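Local coordinates for protein putative invasin (Yersinia pseudotuberculosis IP 31758, PDB 5N40) that is an invasin-type adhesin whose immunoglobulin-like domains probably hold a C-terminal C-type lectin-like domain away from the bacterial surface for attachment to host cells, at residues G45-F50 / N86-N91; G120-L125 / S187-N192; P247-E252 / N263-A268. The protein carries 1 engineered substitution. One frame throughout, in Å; residues are numbered along the deposited sequence.

Interaction 1. Residues G45-F50 / N86-N91; sequences GQTVAF and NVDGNN
Val-48 and Ala-49 run antiparallel to Val-87 and Asn-86, with Ala-49 and Asn-86 as a hydrogen-bonded pair (Ala-49 N to Asn-86 O and Asn-86 N to Ala-49 O, both 3.0 Å) and Val-48 and Val-87 as a non-hydrogen-bonded one. This joins an outermost strand, 48-52, to strand 79-87 in the immunoglobulin-like sheet of the invasin domain 3 region, beside the type I' turn of the hairpin Val-87 to Asn-90. Asp-88 N, within that turn, reaches back to Thr-47 O at 3.0 Å and lies in the carbonyl plane. On the inward face the two valines meet loosely through CG2, 4.3 Å from one CG2 to the other; Val-48 also packs on Leu-33 and Val-60. On the other face Asn-86 holds CG between its backbone N and carbonyl carbon (chi1 58°), which brings the amide obliquely alongside Ala-49, OD1 3.5 Å from Ala-49 CB. The Asp-88 and Thr-47 side chains cross at about a right angle, and waters link them. One water takes the N-H of Thr-47 and donates to Gln-46 OE1 and, weakly, to Asp-88 OD1; Gln-46 NE2 is hydrogen-bonded to Thr-44 O. Another spans Thr-47 OG1 (2.6 Å) and Asp-88 OD1 (2.7 Å).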
loop_
_atom_site.group_PDB
_atom_site.type_symbol
_atom_site.label_atom_id
_atom_site.label_comp_id
_atom_site.label_asym_id
_atom_site.label_seq_id
_atom_site.Cartn_x
_atom_site.Cartn_y
_atom_site.Cartn_z
ATOM N N GLY A 45 4.071 40.449 42.365
ATOM C CA GLY A 45 3.138 39.786 43.256
ATOM C C GLY A 45 1.818 39.386 42.634
ATOM O O GLY A 45 0.836 39.203 43.357
ATOM N N GLN A 46 1.763 39.233 41.320
ATOM C CA GLN A 46 0.506 38.953 40.642
ATOM C C GLN A 46 0.260 37.455 40.479
ATOM O O GLN A 46 1.170 36.626 40.580
ATOM C CB GLN A 46 0.485 39.633 39.276
ATOM C CG GLN A 46 0.658 41.135 39.359
ATOM C CD GLN A 46 -0.388 41.781 40.246
ATOM O OE1 GLN A 46 -1.571 41.817 39.904
ATOM N NE2 GLN A 46 0.041 42.279 41.401
ATOM N N THR A 47 -1.006 37.123 40.213
ATOM C CA THR A 47 -1.452 35.748 39.984
ATOM C C THR A 47 -1.586 35.565 38.478
ATOM O O THR A 47 -2.581 35.976 37.875
ATOM C CB THR A 47 -2.761 35.484 40.715
ATOM O OG1 THR A 47 -2.541 35.663 42.120
ATOM C CG2 THR A 47 -3.266 34.054 40.442
ATOM N N VAL A 48 -0.570 34.949 37.879
ATOM C CA VAL A 48 -0.428 34.840 36.433
ATOM C C VAL A 48 -0.631 33.387 36.020
ATOM O O VAL A 48 -0.149 32.463 36.688
ATOM C CB VAL A 48 0.961 35.356 36.000
ATOM C CG1 VAL A 48 1.206 35.143 34.506
ATOM C CG2 VAL A 48 1.097 36.826 36.356
ATOM N N ALA A 49 -1.361 33.189 34.923
ATOM C CA ALA A 49 -1.563 31.870 34.341
ATOM C C ALA A 49 -1.324 31.947 32.843
ATOM O O ALA A 49 -1.635 32.959 32.208
ATOM C CB ALA A 49 -2.973 31.338 34.621
ATOM N N PHE A 50 -0.758 30.878 32.287
ATOM C CA PHE A 50 -0.541 30.748 30.854
ATOM C C PHE A 50 -1.415 29.632 30.297
ATOM O O PHE A 50 -1.757 28.677 30.997
ATOM C CB PHE A 50 0.924 30.426 30.528
ATOM C CG PHE A 50 1.918 31.464 31.003
ATOM C CD1 PHE A 50 1.597 32.809 31.055
ATOM C CD2 PHE A 50 3.194 31.077 31.392
ATOM C CE1 PHE A 50 2.530 33.744 31.493
ATOM C CE2 PHE A 50 4.119 31.999 31.835
ATOM C CZ PHE A 50 3.790 33.332 31.886
ATOM N N ASN A 86 -3.329 35.260 31.374
ATOM C CA ASN A 86 -4.345 35.973 32.129
ATOM C C ASN A 86 -3.821 36.246 33.534
ATOM O O ASN A 86 -2.925 35.558 34.034
ATOM C CB ASN A 86 -5.695 35.211 32.166
ATOM C CG ASN A 86 -5.588 33.824 32.755
ATOM O OD1 ASN A 86 -5.489 33.657 33.969
ATOM N ND2 ASN A 86 -5.651 32.808 31.895
ATOM N N VAL A 87 -4.378 37.284 34.149
ATOM C CA VAL A 87 -3.985 37.753 35.472
ATOM C C VAL A 87 -5.256 37.839 36.298
ATOM O O VAL A 87 -6.213 38.505 35.891
ATOM C CB VAL A 87 -3.291 39.124 35.411
ATOM C CG1 VAL A 87 -2.885 39.589 36.803
ATOM C CG2 VAL A 87 -2.089 39.081 34.471
ATOM N N ASP A 88 -5.278 37.156 37.441
ATOM C CA ASP A 88 -6.491 37.071 38.254
ATOM C C ASP A 88 -7.664 36.555 37.421
ATOM O O ASP A 88 -8.805 36.965 37.612
ATOM C CB ASP A 88 -6.854 38.424 38.876
ATOM C CG ASP A 88 -5.818 38.926 39.859
ATOM O OD1 ASP A 88 -5.245 38.104 40.605
ATOM O OD2 ASP A 88 -5.598 40.154 39.885
ATOM N N GLY A 89 -7.387 35.666 36.471
ATOM C CA GLY A 89 -8.433 35.073 35.667
ATOM C C GLY A 89 -8.932 35.927 34.520
ATOM O O GLY A 89 -9.855 35.496 33.815
ATOM N N ASN A 90 -8.353 37.104 34.302
ATOM C CA ASN A 90 -8.756 38.018 33.239
ATOM C C ASN A 90 -7.675 38.055 32.163
ATOM O O ASN A 90 -6.487 38.191 32.476
ATOM C CB ASN A 90 -8.990 39.426 33.798
ATOM C CG ASN A 90 -9.765 39.423 35.119
ATOM O OD1 ASN A 90 -10.801 38.770 35.250
ATOM N ND2 ASN A 90 -9.242 40.144 36.109
ATOM N N ASN A 91 -8.081 37.949 30.899
ATOM C CA ASN A 91 -7.103 37.897 29.821
ATOM C C ASN A 91 -6.298 39.183 29.768
ATOM O O ASN A 91 -6.850 40.280 29.874
ATOM C CB ASN A 91 -7.782 37.682 28.465
ATOM C CG ASN A 91 -6.779 37.641 27.313
ATOM O OD1 ASN A 91 -5.995 36.699 27.193
ATOM N ND2 ASN A 91 -6.801 38.665 26.463
HETATM O O HOH W 1 -2.728 39.300 40.207
HETATM O O HOH W 2 -4.594 36.938 42.965
HETATM O O HOH W 3 -4.573 34.312 36.368
#

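Interaction 2. Residues G120-L125 / S187-N192; sequences GQAISL and SVTDPN
Ile-123 and Val-188 face each other as an antiparallel hydrogen-bonded pair: Ile-123 N gives its proton to Val-188 O at 2.8 Å, and Val-188 N returns one to Ile-123 O at 2.9 Å. Both donors lie in the plane of the carbonyl they meet. Val-188 O also receives the CA-H of Ala-122, with CA and O 3.2 Å apart. Between the two strands the apolar contact is carried mainly by Val-188 CG2, which sits 3.9 Å from Leu-125 CB and also comes near Leu-125 CD1. With CG1 anti to the Val-188 backbone N (chi1 -173°), CG2 is the branch turned to Leu-125 CB. The other face of the sheet is more polar: Ala-122 CB touches both Ser-187 OG, 3.3 Å away, and Thr-189 CG2, 3.7 Å away. Past the end of the paired strands one water replaces direct bonding, accepting from Gly-120 N and Asp-190 N and donating to Gln-121 O at 2.8 Å. Further out, Ile-123 rests on Val-214 and Phe-216 of strand 209-217 in the other sheet, and Leu-125 on Val-110 and Thr-112 of strand 106-112. The Asp-113 carboxylate takes the N-H of Ser-124. Two interior strands thus pair in one sheet while Ile-123 and Leu-125 of one of them meet strand 209-217 of the facing sheet, the arrangement of an immunoglobulin-like beta sandwich.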
loop_
_atom_site.group_PDB
_atom_site.type_symbol
_atom_site.label_atom_id
_atom_site.label_comp_id
_atom_site.label_asym_id
_atom_site.label_seq_id
_atom_site.Cartn_x
_atom_site.Cartn_y
_atom_site.Cartn_z
ATOM N N GLY A 120 -7.550 -9.798 -4.957
ATOM C CA GLY A 120 -8.740 -10.121 -4.205
ATOM C C GLY A 120 -8.490 -10.271 -2.718
ATOM O O GLY A 120 -9.411 -10.065 -1.918
ATOM N N GLN A 121 -7.273 -10.647 -2.336
ATOM C CA GLN A 121 -6.873 -10.696 -0.941
ATOM C C GLN A 121 -6.326 -9.332 -0.522
ATOM O O GLN A 121 -6.041 -8.470 -1.354
ATOM C CB GLN A 121 -5.820 -11.781 -0.719
ATOM C CG GLN A 121 -6.297 -13.195 -0.983
ATOM C CD GLN A 121 -5.213 -14.216 -0.716
ATOM O OE1 GLN A 121 -4.204 -14.271 -1.422
ATOM N NE2 GLN A 121 -5.408 -15.028 0.315
ATOM N N ALA A 122 -6.188 -9.145 0.787
ATOM C CA ALA A 122 -5.653 -7.915 1.359
ATOM C C ALA A 122 -4.406 -8.226 2.169
ATOM O O ALA A 122 -4.398 -9.169 2.967
ATOM C CB ALA A 122 -6.687 -7.215 2.244
ATOM N N ILE A 123 -3.367 -7.430 1.961
ATOM C CA ILE A 123 -2.147 -7.508 2.755
ATOM C C ILE A 123 -2.263 -6.529 3.917
ATOM O O ILE A 123 -2.667 -5.371 3.735
ATOM C CB ILE A 123 -0.909 -7.205 1.893
ATOM C CG1 ILE A 123 -0.640 -8.361 0.935
ATOM C CG2 ILE A 123 0.335 -6.973 2.768
ATOM C CD1 ILE A 123 0.410 -8.057 -0.129
ATOM N N SER A 124 -1.914 -6.995 5.111
ATOM C CA SER A 124 -1.897 -6.150 6.297
ATOM C C SER A 124 -0.514 -5.522 6.423
ATOM O O SER A 124 0.482 -6.234 6.577
ATOM C CB SER A 124 -2.238 -6.959 7.546
ATOM O OG SER A 124 -2.348 -6.116 8.682
ATOM N N LEU A 125 -0.457 -4.199 6.346
ATOM C CA LEU A 125 0.793 -3.451 6.362
ATOM C C LEU A 125 0.825 -2.616 7.630
ATOM O O LEU A 125 -0.095 -1.828 7.877
ATOM C CB LEU A 125 0.910 -2.564 5.117
ATOM C CG LEU A 125 2.213 -1.800 4.851
ATOM C CD1 LEU A 125 2.287 -1.434 3.380
ATOM C CD2 LEU A 125 2.341 -0.550 5.707
ATOM N N SER A 187 -4.963 -1.783 5.398
ATOM C CA SER A 187 -5.315 -2.888 4.517
ATOM C C SER A 187 -4.998 -2.503 3.078
ATOM O O SER A 187 -5.521 -1.502 2.568
ATOM C CB SER A 187 -6.792 -3.240 4.672
ATOM O OG SER A 187 -7.120 -4.362 3.881
ATOM N N VAL A 188 -4.150 -3.297 2.427
ATOM C CA VAL A 188 -3.672 -3.023 1.074
ATOM C C VAL A 188 -4.293 -4.030 0.114
ATOM O O VAL A 188 -4.226 -5.241 0.353
ATOM C CB VAL A 188 -2.140 -3.092 0.991
ATOM C CG1 VAL A 188 -1.665 -2.642 -0.387
ATOM C CG2 VAL A 188 -1.507 -2.246 2.085
ATOM N N THR A 189 -4.845 -3.531 -0.994
ATOM C CA THR A 189 -5.436 -4.365 -2.036
ATOM C C THR A 189 -5.017 -3.841 -3.406
ATOM O O THR A 189 -4.595 -2.694 -3.554
ATOM C CB THR A 189 -6.970 -4.398 -1.955
ATOM O OG1 THR A 189 -7.480 -3.060 -1.989
ATOM C CG2 THR A 189 -7.445 -5.107 -0.689
ATOM N N ASP A 190 -5.174 -4.691 -4.420
ATOM C CA ASP A 190 -4.785 -4.358 -5.793
ATOM C C ASP A 190 -5.859 -4.870 -6.749
ATOM O O ASP A 190 -5.587 -5.671 -7.647
ATOM C CB ASP A 190 -3.411 -4.945 -6.118
ATOM C CG ASP A 190 -2.755 -4.301 -7.329
ATOM O OD1 ASP A 190 -3.320 -3.334 -7.894
ATOM O OD2 ASP A 190 -1.671 -4.783 -7.737
ATOM N N PRO A 191 -7.101 -4.405 -6.586
ATOM C CA PRO A 191 -8.206 -4.960 -7.395
ATOM C C PRO A 191 -8.039 -4.766 -8.895
ATOM O O PRO A 191 -8.601 -5.551 -9.672
ATOM C CB PRO A 191 -9.438 -4.213 -6.863
ATOM C CG PRO A 191 -8.904 -2.972 -6.234
ATOM C CD PRO A 191 -7.568 -3.346 -5.673
ATOM N N ASN A 192 -7.286 -3.758 -9.333
ATOM C CA ASN A 192 -7.042 -3.517 -10.748
ATOM C C ASN A 192 -5.613 -3.867 -11.150
ATOM O O ASN A 192 -5.118 -3.374 -12.169
ATOM C CB ASN A 192 -7.359 -2.061 -11.090
ATOM C CG ASN A 192 -8.805 -1.704 -10.797
ATOM O OD1 ASN A 192 -9.721 -2.271 -11.387
ATOM N ND2 ASN A 192 -9.014 -0.772 -9.876
HETATM O O HOH W 4 -6.348 -7.339 -3.848
#

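Interaction 3. Residues P247-E252 / N263-A268; sequences PYLAAE and NNETWA
Trp-267 and Leu-249 both turn their side chains beside their own backbone N, with CG anti to the carbonyl carbon (chi1 -59° and -68°), and this brings Leu-249 CD2 over a face of the indole. The methyl lies 4.0 Å from the centroid of the six-membered ring and 13° off its normal, a CH-pi contact. Pro-247 CG covers the opposite face, 4.0 Å from Trp-267 CZ3. At the ring edge, near its plane, Tyr-248 O approaches CE3 and Pro-247 O approaches CZ3 of Trp-267, each at 3.3 Å. The backbones are joined by a single bridge, the touching parts being nearly perpendicular. Ala-268 N donates to Tyr-248 O, and Ala-250 N to Thr-266 O at 2.9 Å, each donor tilted well out of the carbonyl plane. A water links Thr-266 O to Ala-251 N. Within the loop, Leu-249 N is bonded to Glu-252 OE1 at 2.9 Å, and that glutamate also forms a salt bridge with Arg-246. This contact ties a loop of the C-type lectin-like adhesion domain to strand 265-269. With Leu-249 and Pro-247 on opposite faces, carbonyl oxygens at the edge and NE1 bonded to Glu-262 O, the indole probably has little freedom to turn.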
loop_
_atom_site.group_PDB
_atom_site.type_symbol
_atom_site.label_atom_id
_atom_site.label_comp_id
_atom_site.label_asym_id
_atom_site.label_seq_id
_atom_site.Cartn_x
_atom_site.Cartn_y
_atom_site.Cartn_z
ATOM N N PRO A 247 -1.784 -25.070 -19.589
ATOM C CA PRO A 247 -0.856 -25.042 -20.726
ATOM C C PRO A 247 0.538 -24.615 -20.292
ATOM O O PRO A 247 0.735 -23.979 -19.253
ATOM C CB PRO A 247 -1.482 -24.021 -21.683
ATOM C CG PRO A 247 -2.396 -23.204 -20.845
ATOM C CD PRO A 247 -2.879 -24.101 -19.746
ATOM N N TYR A 248 1.514 -24.977 -21.122
ATOM C CA TYR A 248 2.918 -24.691 -20.857
ATOM C C TYR A 248 3.303 -23.319 -21.387
ATOM O O TYR A 248 2.876 -22.915 -22.474
ATOM C CB TYR A 248 3.817 -25.740 -21.520
ATOM C CG TYR A 248 3.862 -27.084 -20.836
ATOM C CD1 TYR A 248 4.713 -27.310 -19.765
ATOM C CD2 TYR A 248 3.076 -28.142 -21.280
ATOM C CE1 TYR A 248 4.772 -28.544 -19.144
ATOM C CE2 TYR A 248 3.126 -29.374 -20.664
ATOM C CZ TYR A 248 3.979 -29.570 -19.597
ATOM O OH TYR A 248 4.046 -30.793 -18.977
ATOM N N LEU A 249 4.133 -22.613 -20.623
ATOM C CA LEU A 249 4.830 -21.458 -21.165
ATOM C C LEU A 249 5.807 -21.902 -22.245
ATOM O O LEU A 249 6.352 -23.006 -22.202
ATOM C CB LEU A 249 5.599 -20.716 -20.069
ATOM C CG LEU A 249 4.797 -19.994 -18.986
ATOM C CD1 LEU A 249 5.733 -19.509 -17.874
ATOM C CD2 LEU A 249 4.017 -18.829 -19.564
ATOM N N ALA A 250 6.027 -21.023 -23.221
ATOM C CA ALA A 250 7.060 -21.277 -24.220
ATOM C C ALA A 250 8.402 -21.551 -23.552
ATOM O O ALA A 250 9.145 -22.449 -23.967
ATOM C CB ALA A 250 7.157 -20.088 -25.174
ATOM N N ALA A 251 8.715 -20.799 -22.497
ATOM C CA ALA A 251 9.964 -20.990 -21.769
ATOM C C ALA A 251 10.033 -22.345 -21.076
ATOM O O ALA A 251 11.130 -22.792 -20.728
ATOM C CB ALA A 251 10.141 -19.867 -20.742
ATOM N N GLU A 252 8.892 -23.002 -20.856
ATOM C CA GLU A 252 8.860 -24.343 -20.282
ATOM C C GLU A 252 8.997 -25.447 -21.325
ATOM O O GLU A 252 9.332 -26.585 -20.965
ATOM C CB GLU A 252 7.558 -24.542 -19.495
ATOM C CG GLU A 252 7.531 -23.786 -18.173
ATOM C CD GLU A 252 6.175 -23.791 -17.483
ATOM O OE1 GLU A 252 5.146 -23.667 -18.174
ATOM O OE2 GLU A 252 6.142 -23.903 -16.237
ATOM N N ASN A 263 -2.473 -12.667 -22.499
ATOM C CA ASN A 263 -2.510 -12.290 -21.086
ATOM C C ASN A 263 -1.102 -12.050 -20.553
ATOM O O ASN A 263 -0.750 -12.495 -19.459
ATOM C CB ASN A 263 -3.242 -13.342 -20.252
ATOM C CG ASN A 263 -4.660 -13.570 -20.737
ATOM O OD1 ASN A 263 -5.319 -12.640 -21.201
ATOM N ND2 ASN A 263 -5.132 -14.807 -20.642
ATOM N N ASN A 264 -0.291 -11.347 -21.346
ATOM C CA ASN A 264 1.043 -10.893 -20.952
ATOM C C ASN A 264 2.010 -12.045 -20.704
ATOM O O ASN A 264 3.024 -11.877 -20.008
ATOM C CB ASN A 264 0.966 -9.989 -19.718
ATOM C CG ASN A 264 0.306 -8.660 -20.022
ATOM O OD1 ASN A 264 0.552 -8.060 -21.070
ATOM N ND2 ASN A 264 -0.545 -8.197 -19.116
ATOM N N GLU A 265 1.719 -13.213 -21.267
ATOM C CA GLU A 265 2.613 -14.361 -21.228
ATOM C C GLU A 265 2.728 -14.961 -22.625
ATOM O O GLU A 265 1.835 -14.807 -23.466
ATOM C CB GLU A 265 2.109 -15.428 -20.240
ATOM C CG GLU A 265 1.825 -14.917 -18.836
ATOM C CD GLU A 265 3.092 -14.600 -18.045
ATOM O OE1 GLU A 265 4.198 -14.967 -18.511
ATOM O OE2 GLU A 265 2.968 -13.976 -16.961
ATOM N N THR A 266 3.837 -15.665 -22.859
ATOM C CA THR A 266 4.107 -16.324 -24.133
ATOM C C THR A 266 3.976 -17.830 -23.955
ATOM O O THR A 266 4.733 -18.442 -23.193
ATOM C CB THR A 266 5.499 -15.969 -24.656
ATOM O OG1 THR A 266 5.567 -14.560 -24.878
ATOM C CG2 THR A 266 5.786 -16.693 -25.965
ATOM N N TRP A 267 3.043 -18.420 -24.686
ATOM C CA TRP A 267 2.662 -19.809 -24.497
ATOM C C TRP A 267 3.196 -20.685 -25.619
ATOM O O TRP A 267 3.277 -20.266 -26.777
ATOM C CB TRP A 267 1.144 -19.931 -24.431
ATOM C CG TRP A 267 0.573 -19.117 -23.327
ATOM C CD1 TRP A 267 0.059 -17.857 -23.413
ATOM C CD2 TRP A 267 0.479 -19.498 -21.957
ATOM N NE1 TRP A 267 -0.371 -17.440 -22.181
ATOM C CE2 TRP A 267 -0.119 -18.431 -21.267
ATOM C CE3 TRP A 267 0.838 -20.650 -21.245
ATOM C CZ2 TRP A 267 -0.362 -18.475 -19.892
ATOM C CZ3 TRP A 267 0.592 -20.698 -19.897
ATOM C CH2 TRP A 267 0.000 -19.616 -19.228
ATOM N N ALA A 268 3.557 -21.912 -25.257
ATOM C CA ALA A 268 3.902 -22.924 -26.241
ATOM C C ALA A 268 2.638 -23.443 -26.917
ATOM O O ALA A 268 1.592 -23.589 -26.279
ATOM C CB ALA A 268 4.652 -24.077 -25.579
HETATM O O HOH W 5 7.426 -18.178 -22.141
#

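In the fold
The three contacts come in series along the chain, each in a different family region of an elongated molecule. Interaction 1, in the invasin domain 3 region, joins an outermost strand to its neighbour; interaction 2 pairs two interior strands of the second immunoglobulin-like region; interaction 3 binds a loop to a two-stranded sheet in the adhesion domain. Centres of interactions 1 and 2 are 56 Å apart, those of 1 and 3 81 Å, on opposite sides of the chain's centre. Centres of interactions 2 and 3 are 27 Å apart, nearest atoms about 10 Å. Each therefore lies within its own domain and none bridges two, consistent with a rod that presents a terminal lectin-like head.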